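Local coordinates for protein desulfoferrodoxin (Rbo) (Treponema pallidum subsp. pallidum str. Nichols, PDB 1Y07) that probably reduces superoxide to hydrogen peroxide at a mononuclear iron centre, as a class III superoxide reductase, at residues A79-K84 with K92-D97; T85-Q90 with T107-V112. All blocks are in the same frame, centred on the assembly; numbering follows the deposited sequence.

Contact 1 (A79-K84 with K92-D97)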
ATOM      1  N   ALA B  79     -10.237  -9.823  -5.938  1.00 15.78           N
ATOM      2  CA  ALA B  79     -10.583  -8.691  -5.081  1.00 14.86           C
ATOM      3  C   ALA B  79      -9.678  -7.507  -5.311  1.00 13.91           C
ATOM      4  O   ALA B  79     -10.139  -6.371  -5.390  1.00 14.08           O
ATOM      5  CB  ALA B  79     -10.493  -9.099  -3.675  1.00 15.18           C
ATOM      6  N   TRP B  80      -8.391  -7.775  -5.431  1.00 13.97           N
ATOM      7  CA  TRP B  80      -7.394  -6.711  -5.518  1.00 14.06           C
ATOM      8  C   TRP B  80      -6.093  -7.267  -6.088  1.00 14.26           C
ATOM      9  O   TRP B  80      -5.870  -8.494  -6.107  1.00 13.86           O
ATOM     10  CB  TRP B  80      -7.198  -5.992  -4.151  1.00 14.18           C
ATOM     11  CG  TRP B  80      -6.890  -6.887  -2.941  1.00 15.75           C
ATOM     12  CD1 TRP B  80      -7.750  -7.203  -1.932  1.00 17.20           C
ATOM     13  CD2 TRP B  80      -5.643  -7.529  -2.613  1.00 14.45           C
ATOM     14  NE1 TRP B  80      -7.140  -8.025  -1.006  1.00 16.96           N
ATOM     15  CE2 TRP B  80      -5.847  -8.249  -1.394  1.00 16.12           C
ATOM     16  CE3 TRP B  80      -4.386  -7.617  -3.239  1.00 12.72           C
ATOM     17  CZ2 TRP B  80      -4.852  -9.017  -0.813  1.00 14.58           C
ATOM     18  CZ3 TRP B  80      -3.393  -8.382  -2.653  1.00 13.94           C
ATOM     19  CH2 TRP B  80      -3.620  -9.044  -1.441  1.00 12.33           C
ATOM     20  N   VAL B  81      -5.243  -6.359  -6.537  1.00 13.79           N
ATOM     21  CA  VAL B  81      -3.900  -6.644  -6.995  1.00 13.92           C
ATOM     22  C   VAL B  81      -2.992  -5.652  -6.272  1.00 13.44           C
ATOM     23  O   VAL B  81      -3.329  -4.453  -6.167  1.00 14.14           O
ATOM     24  CB  VAL B  81      -3.750  -6.460  -8.541  1.00 14.16           C
ATOM     25  CG1 VAL B  81      -2.298  -6.544  -8.969  1.00 14.86           C
ATOM     26  CG2 VAL B  81      -4.638  -7.481  -9.267  1.00 15.17           C
ATOM     27  N   CYS B  82      -1.885  -6.156  -5.774  1.00 13.15           N
ATOM     28  CA  CYS B  82      -0.847  -5.363  -5.101  1.00 13.42           C
ATOM     29  C   CYS B  82       0.432  -5.454  -5.947  1.00 14.60           C
ATOM     30  O   CYS B  82       0.781  -6.524  -6.431  1.00 15.36           O
ATOM     31  CB  CYS B  82      -0.630  -5.903  -3.694  1.00 13.40           C
ATOM     32  SG  CYS B  82       0.735  -5.181  -2.788  1.00 16.24           S
ATOM     33  N   LEU B  83       1.126  -4.346  -6.113  1.00 13.80           N
ATOM     34  CA  LEU B  83       2.364  -4.274  -6.846  1.00 14.00           C
ATOM     35  C   LEU B  83       3.441  -3.813  -5.933  1.00 14.46           C
ATOM     36  O   LEU B  83       3.290  -2.794  -5.249  1.00 16.28           O
ATOM     37  CB  LEU B  83       2.212  -3.264  -7.979  1.00 14.56           C
ATOM     38  CG  LEU B  83       3.163  -3.387  -9.152  1.00 15.72           C
ATOM     39  CD1 LEU B  83       3.009  -4.651  -9.866  1.00 13.83           C
ATOM     40  CD2 LEU B  83       2.998  -2.146 -10.045  1.00 16.65           C
ATOM     41  N   LYS B  84       4.510  -4.590  -5.852  1.00 13.69           N
ATOM     42  CA  LYS B  84       5.690  -4.121  -5.186  1.00 13.73           C
ATOM     43  C   LYS B  84       6.646  -3.628  -6.276  1.00 13.60           C
ATOM     44  O   LYS B  84       6.842  -4.324  -7.256  1.00 14.52           O
ATOM     45  CB  LYS B  84       6.380  -5.241  -4.385  1.00 14.27           C
ATOM     46  CG  LYS B  84       7.729  -4.733  -3.870  1.00 17.13           C
ATOM     47  CD  LYS B  84       8.378  -5.634  -2.863  1.00 20.80           C
ATOM     48  CE  LYS B  84       8.949  -6.857  -3.439  1.00 21.91           C
ATOM     49  NZ  LYS B  84       9.636  -7.618  -2.355  1.00 22.37           N
ATOM     50  N   LYS B  92      -4.622  -1.805  -5.665  1.00 11.42           N
ATOM     51  CA  LYS B  92      -5.909  -1.391  -6.206  1.00 12.36           C
ATOM     52  C   LYS B  92      -6.896  -2.526  -6.119  1.00 13.63           C
ATOM     53  O   LYS B  92      -6.609  -3.667  -6.520  1.00 13.91           O
ATOM     54  CB  LYS B  92      -5.756  -1.000  -7.715  1.00 11.67           C
ATOM     55  CG  LYS B  92      -4.970   0.285  -7.950  1.00 13.31           C
ATOM     56  CD  LYS B  92      -4.883   0.695  -9.424  1.00 12.15           C
ATOM     57  CE  LYS B  92      -4.526   2.148  -9.615  1.00 12.10           C
ATOM     58  NZ  LYS B  92      -4.579   2.560 -10.973  1.00 12.27           N
ATOM     59  N   GLU B  93      -8.082  -2.216  -5.622  1.00 14.61           N
ATOM     60  CA  GLU B  93      -9.182  -3.170  -5.660  1.00 16.09           C
ATOM     61  C   GLU B  93      -9.735  -3.216  -7.084  1.00 15.90           C
ATOM     62  O   GLU B  93      -9.712  -2.229  -7.804  1.00 16.65           O
ATOM     63  CB  GLU B  93     -10.256  -2.782  -4.659  1.00 17.49           C
ATOM     64  CG  GLU B  93      -9.723  -2.851  -3.249  1.00 22.46           C
ATOM     65  CD  GLU B  93     -10.683  -2.409  -2.140  1.00 29.56           C
ATOM     66  OE1 GLU B  93     -11.667  -1.709  -2.449  1.00 34.71           O
ATOM     67  OE2 GLU B  93     -10.422  -2.739  -0.947  1.00 31.63           O
ATOM     68  N   LEU B  94     -10.209  -4.365  -7.509  1.00 16.15           N
ATOM     69  CA  LEU B  94     -10.804  -4.538  -8.842  1.00 16.51           C
ATOM     70  C   LEU B  94     -12.366  -4.472  -8.805  1.00 17.23           C
ATOM     71  O   LEU B  94     -12.975  -5.115  -7.961  1.00 17.20           O
ATOM     72  CB  LEU B  94     -10.405  -5.926  -9.360  1.00 16.44           C
ATOM     73  CG  LEU B  94      -9.115  -5.931 -10.191  1.00 19.54           C
ATOM     74  CD1 LEU B  94      -7.872  -5.683  -9.378  1.00 21.43           C
ATOM     75  CD2 LEU B  94      -8.968  -7.255 -10.888  1.00 20.82           C
ATOM     76  N   PRO B  95     -13.014  -3.686  -9.677  1.00 17.87           N
ATOM     77  CA  PRO B  95     -14.484  -3.721  -9.795  1.00 18.96           C
ATOM     78  C   PRO B  95     -14.914  -5.134 -10.133  1.00 20.18           C
ATOM     79  O   PRO B  95     -14.362  -5.714 -11.083  1.00 18.80           O
ATOM     80  CB  PRO B  95     -14.758  -2.756 -10.956  1.00 18.51           C
ATOM     81  CG  PRO B  95     -13.610  -1.813 -10.894  1.00 19.54           C
ATOM     82  CD  PRO B  95     -12.440  -2.682 -10.574  1.00 18.07           C
ATOM     83  N   VAL B  96     -15.840  -5.679  -9.343  1.00 22.16           N
ATOM     84  CA  VAL B  96     -16.225  -7.103  -9.447  1.00 23.91           C
ATOM     85  C   VAL B  96     -16.865  -7.433 -10.802  1.00 24.47           C
ATOM     86  O   VAL B  96     -16.780  -8.575 -11.284  1.00 24.73           O
ATOM     87  CB  VAL B  96     -17.172  -7.537  -8.305  1.00 24.33           C
ATOM     88  CG1 VAL B  96     -18.586  -6.972  -8.513  1.00 25.68           C
ATOM     89  CG2 VAL B  96     -17.212  -9.071  -8.199  1.00 25.41           C
ATOM     90  N   ASP B  97     -17.471  -6.416 -11.421  1.00 25.26           N
ATOM     91  CA  ASP B  97     -18.113  -6.602 -12.730  1.00 25.48           C
ATOM     92  C   ASP B  97     -17.270  -6.159 -13.950  1.00 24.46           C
ATOM     93  O   ASP B  97     -17.773  -6.040 -15.071  1.00 24.57           O
ATOM     94  CB  ASP B  97     -19.493  -5.947 -12.728  1.00 26.68           C
ATOM     95  CG  ASP B  97     -19.451  -4.480 -12.368  1.00 29.90           C
ATOM     96  OD1 ASP B  97     -18.443  -4.020 -11.759  1.00 32.87           O
ATOM     97  OD2 ASP B  97     -20.396  -3.706 -12.665  1.00 33.11           O
TER
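Val-81 and Lys-92 form an antiparallel hydrogen-bonded pair, and Trp-80 faces Glu-93 in the adjacent non-hydrogen-bonded pair. The bond from Lys-92 N to Val-81 O is 3.0 Å long. The return bond, Val-81 N to Lys-92 O, has the same length. A third bond, Leu-94 N to Ala-79 O at 2.9 Å, continues the ladder just past the strand 88-93. The CA of Trp-80 also makes a CA-H...O contact with Lys-92 O at 3.3 Å.

These segments are the open end of the beta hairpin 78-85/88-93, part of a four-stranded antiparallel sheet. Strand 88-93 is outermost within the chain, and its 88-90 part pairs with a strand of the second subunit. Ala-79 lies near the iron site, its side chain about 7 Å from that of the iron ligand Cys-119.

On the Val-81 side, CG2 of Val-81 meets CD1 of Leu-94 at 3.7 Å. With CG1 anti to the backbone N (chi1 171°), CG2 is the branch that reaches Leu-94. On the other face, CB of Trp-80 touches CG of Glu-93 at 4.1 Å, while the indole turns from strand 88-93 and stacks on Phe-16. Glu-93 extends to a salt bridge with Arg-3 of the second subunit. The Lys-92 chain also runs clear of strand 78-85, and its NZ bonds to Thr-103 O.

Contact 2 (T85-Q90 with T107-V112)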
ATOM      1  N   THR B  85       7.191  -2.436  -6.108  1.00 13.81           N
ATOM      2  CA  THR B  85       8.168  -1.849  -7.002  1.00 14.44           C
ATOM      3  C   THR B  85       9.413  -1.531  -6.194  1.00 14.64           C
ATOM      4  O   THR B  85       9.441  -1.668  -4.957  1.00 15.00           O
ATOM      5  CB  THR B  85       7.644  -0.577  -7.693  1.00 14.68           C
ATOM      6  OG1 THR B  85       7.482   0.481  -6.743  1.00 15.05           O
ATOM      7  CG2 THR B  85       6.225  -0.777  -8.279  1.00 15.86           C
ATOM      8  N   ARG B  86      10.454  -1.097  -6.902  1.00 14.87           N
ATOM      9  CA  ARG B  86      11.711  -0.732  -6.258  1.00 15.70           C
ATOM     10  C   ARG B  86      11.525   0.374  -5.240  1.00 14.63           C
ATOM     11  O   ARG B  86      12.134   0.337  -4.154  1.00 14.97           O
ATOM     12  CB  ARG B  86      12.782  -0.370  -7.307  1.00 17.29           C
ATOM     13  CG  ARG B  86      13.399  -1.644  -7.986  1.00 22.59           C
ATOM     14  CD  ARG B  86      14.828  -1.477  -8.561  1.00 27.88           C
ATOM     15  NE  ARG B  86      15.819  -2.197  -7.746  1.00 34.00           N
ATOM     16  CZ  ARG B  86      17.134  -2.281  -8.018  1.00 38.38           C
ATOM     17  NH1 ARG B  86      17.660  -1.699  -9.112  1.00 40.10           N
ATOM     18  NH2 ARG B  86      17.943  -2.971  -7.196  1.00 40.66           N
ATOM     19  N   LYS B  87      10.687   1.350  -5.588  1.00 14.35           N
ATOM     20  CA  LYS B  87      10.497   2.574  -4.768  1.00 13.76           C
ATOM     21  C   LYS B  87       9.348   2.513  -3.787  1.00 14.54           C
ATOM     22  O   LYS B  87       9.300   3.318  -2.885  1.00 13.72           O
ATOM     23  CB  LYS B  87      10.369   3.829  -5.651  1.00 13.86           C
ATOM     24  CG  LYS B  87      11.538   3.994  -6.573  1.00 14.32           C
ATOM     25  CD  LYS B  87      12.905   4.153  -5.837  1.00 16.80           C
ATOM     26  CE  LYS B  87      14.051   4.624  -6.724  1.00 19.30           C
ATOM     27  NZ  LYS B  87      13.999   6.129  -6.826  1.00 22.07           N
ATOM     28  N   GLY B  88       8.447   1.563  -3.960  1.00 14.81           N
ATOM     29  CA  GLY B  88       7.270   1.477  -3.140  1.00 15.45           C
ATOM     30  C   GLY B  88       6.322   0.326  -3.389  1.00 14.62           C
ATOM     31  O   GLY B  88       6.694  -0.731  -3.900  1.00 14.57           O
ATOM     32  N   ILE B  89       5.079   0.521  -2.962  1.00 14.05           N
ATOM     33  CA  ILE B  89       4.016  -0.485  -3.097  1.00 13.19           C
ATOM     34  C   ILE B  89       2.762   0.248  -3.569  1.00 12.14           C
ATOM     35  O   ILE B  89       2.598   1.454  -3.295  1.00 11.85           O
ATOM     36  CB  ILE B  89       3.711  -1.306  -1.788  1.00 13.95           C
ATOM     37  CG1 ILE B  89       3.213  -0.430  -0.648  1.00 16.39           C
ATOM     38  CG2 ILE B  89       4.894  -2.196  -1.424  1.00 15.22           C
ATOM     39  CD1 ILE B  89       2.740  -1.190   0.514  1.00 17.50           C
ATOM     40  N   GLN B  90       1.894  -0.488  -4.248  1.00 11.23           N
ATOM     41  CA  GLN B  90       0.571  -0.021  -4.627  1.00 11.21           C
ATOM     42  C   GLN B  90      -0.442  -1.130  -4.449  1.00 11.70           C
ATOM     43  O   GLN B  90      -0.110  -2.300  -4.524  1.00 11.09           O
ATOM     44  CB  GLN B  90       0.518   0.364  -6.093  1.00 11.24           C
ATOM     45  CG  GLN B  90       1.584   1.350  -6.437  1.00 11.66           C
ATOM     46  CD  GLN B  90       1.281   2.108  -7.784  1.00 11.73           C
ATOM     47  OE1 GLN B  90       0.178   2.469  -8.020  1.00 11.95           O
ATOM     48  NE2 GLN B  90       2.314   2.305  -8.609  1.00 13.56           N
ATOM     49  N   THR B 107       6.623   6.179 -11.561  1.00 10.90           N
ATOM     50  CA  THR B 107       7.482   7.280 -11.883  1.00 11.65           C
ATOM     51  C   THR B 107       8.697   6.740 -12.685  1.00 11.32           C
ATOM     52  O   THR B 107       9.010   5.545 -12.695  1.00 11.99           O
ATOM     53  CB  THR B 107       7.928   8.041 -10.685  1.00 11.79           C
ATOM     54  OG1 THR B 107       8.448   7.139  -9.689  1.00 13.93           O
ATOM     55  CG2 THR B 107       6.714   8.701  -9.995  1.00 10.85           C
ATOM     56  N   ALA B 108       9.352   7.643 -13.387  1.00 12.64           N
ATOM     57  CA  ALA B 108      10.455   7.249 -14.270  1.00 13.70           C
ATOM     58  C   ALA B 108      11.611   6.560 -13.557  1.00 13.95           C
ATOM     59  O   ALA B 108      12.321   5.764 -14.168  1.00 13.92           O
ATOM     60  CB  ALA B 108      10.963   8.459 -15.047  1.00 13.05           C
ATOM     61  N   ASP B 109      11.725   6.797 -12.253  1.00 14.07           N
ATOM     62  CA  ASP B 109      12.828   6.278 -11.469  1.00 14.10           C
ATOM     63  C   ASP B 109      12.480   4.945 -10.841  1.00 14.12           C
ATOM     64  O   ASP B 109      13.338   4.332 -10.188  1.00 15.55           O
ATOM     65  CB  ASP B 109      13.203   7.254 -10.379  1.00 15.15           C
ATOM     66  CG  ASP B 109      12.018   7.532  -9.432  1.00 16.07           C
ATOM     67  OD1 ASP B 109      11.042   8.142  -9.867  1.00 15.93           O
ATOM     68  OD2 ASP B 109      11.994   7.174  -8.273  1.00 17.40           O
ATOM     69  N   ASP B 110      11.261   4.467 -11.057  1.00 12.21           N
ATOM     70  CA  ASP B 110      10.736   3.276 -10.391  1.00 14.26           C
ATOM     71  C   ASP B 110      10.738   2.139 -11.379  1.00 14.35           C
ATOM     72  O   ASP B 110      10.780   2.366 -12.627  1.00 15.51           O
ATOM     73  CB  ASP B 110       9.334   3.539  -9.859  1.00 13.86           C
ATOM     74  CG  ASP B 110       8.969   2.628  -8.691  1.00 12.93           C
ATOM     75  OD1 ASP B 110       9.809   1.736  -8.378  1.00 13.58           O
ATOM     76  OD2 ASP B 110       7.880   2.710  -8.088  1.00 13.82           O
ATOM     77  N   GLN B 111      10.828   0.918 -10.847  1.00 15.45           N
ATOM     78  CA  GLN B 111      10.746  -0.295 -11.652  1.00 14.87           C
ATOM     79  C   GLN B 111       9.969  -1.356 -10.911  1.00 15.72           C
ATOM     80  O   GLN B 111      10.038  -1.416  -9.684  1.00 15.57           O
ATOM     81  CB  GLN B 111      12.161  -0.847 -11.996  1.00 15.75           C
ATOM     82  CG  GLN B 111      13.027   0.165 -12.720  1.00 17.62           C
ATOM     83  CD  GLN B 111      14.425  -0.279 -12.985  1.00 19.64           C
ATOM     84  OE1 GLN B 111      14.798  -0.468 -14.149  1.00 23.24           O
ATOM     85  NE2 GLN B 111      15.245  -0.381 -11.932  1.00 21.90           N
ATOM     86  N   VAL B 112       9.209  -2.171 -11.627  1.00 15.54           N
ATOM     87  CA  VAL B 112       8.398  -3.199 -10.970  1.00 17.21           C
ATOM     88  C   VAL B 112       9.245  -4.325 -10.410  1.00 17.10           C
ATOM     89  O   VAL B 112      10.263  -4.680 -11.021  1.00 19.38           O
ATOM     90  CB  VAL B 112       7.358  -3.762 -11.953  1.00 17.83           C
ATOM     91  CG1 VAL B 112       7.995  -4.564 -13.013  1.00 18.56           C
ATOM     92  CG2 VAL B 112       6.344  -4.617 -11.229  1.00 20.96           C
TER
HETATM   93  O   HOH W   1       4.854   2.097  -7.194  1.00 18.95           O
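Asp-110 meets the turn 85-88 with both carboxylate oxygens. The turn joins the strands of a beta hairpin, and Asp-110 ends a type I beta turn, 107-110, in the loop before strand 112-119. The close part centres on Thr-85 and Asp-110, both buried. Thr-85 OG1 donates to Asp-110 OD2 at 2.6 Å, using the syn lone pair of that oxygen. OG1 sits between the backbone N and the carbonyl carbon of Thr-85 (chi1 68°), which turns it to the carboxylate. The two side chains are roughly perpendicular. OG1 also takes a weak bond from Gly-88 N.

The other oxygen, Asp-110 OD1, accepts from Lys-87 N at 3.0 Å. This N-H comes from above the carboxylate plane, 42° out of it. One carboxylate thus holds the first residue of the turn by its side chain and the third by its backbone N-H. The aliphatic part of Lys-87 packs here too: it runs antiparallel past Asp-110, with its CG 3.4 Å from OD1 of Asp-110. Beside it, Arg-86 N donates to Gln-111 O at 2.8 Å. Water 1 links Asp-110 OD2 to Gln-90 NE2, which also bonds to Ala-105 O.

The looser part is the exposed pair Arg-86 and Gln-111. Their side chains run alongside each other with no hydrogen bond between them, NE2 of Gln-111 lying 3.6 Å from CD of Arg-86. The guanidinium and amide planes are 37° apart. Lys-87 and Asp-109 also face solvent but meet closely. Bends at chi2 and chi4 carry the amine there, and Lys-87 NZ forms a salt bridge with Asp-109 OD2 at 2.7 Å, on the anti lone pair of that oxygen.

How the contacts relate
From the N terminus, the chain runs up strand 78-85, through the turn after it, and back along strand 88-93. Contact 1 closes this hairpin at its open end, near the iron site. The chain then passes through strand 101-105 to the loop before strand 112-119, where contact 2 ties it back to the hairpin turn. Contact 2 opens at 85-90, inside the span of contact 1, and closes after it, so the two cross rather than nest. Their centres are 18 Å apart. They meet at Leu-83, which packs on Val-112 and whose N probably bonds to Gln-90 O. Both touch the second subunit, and the sheet continues into it across the interface.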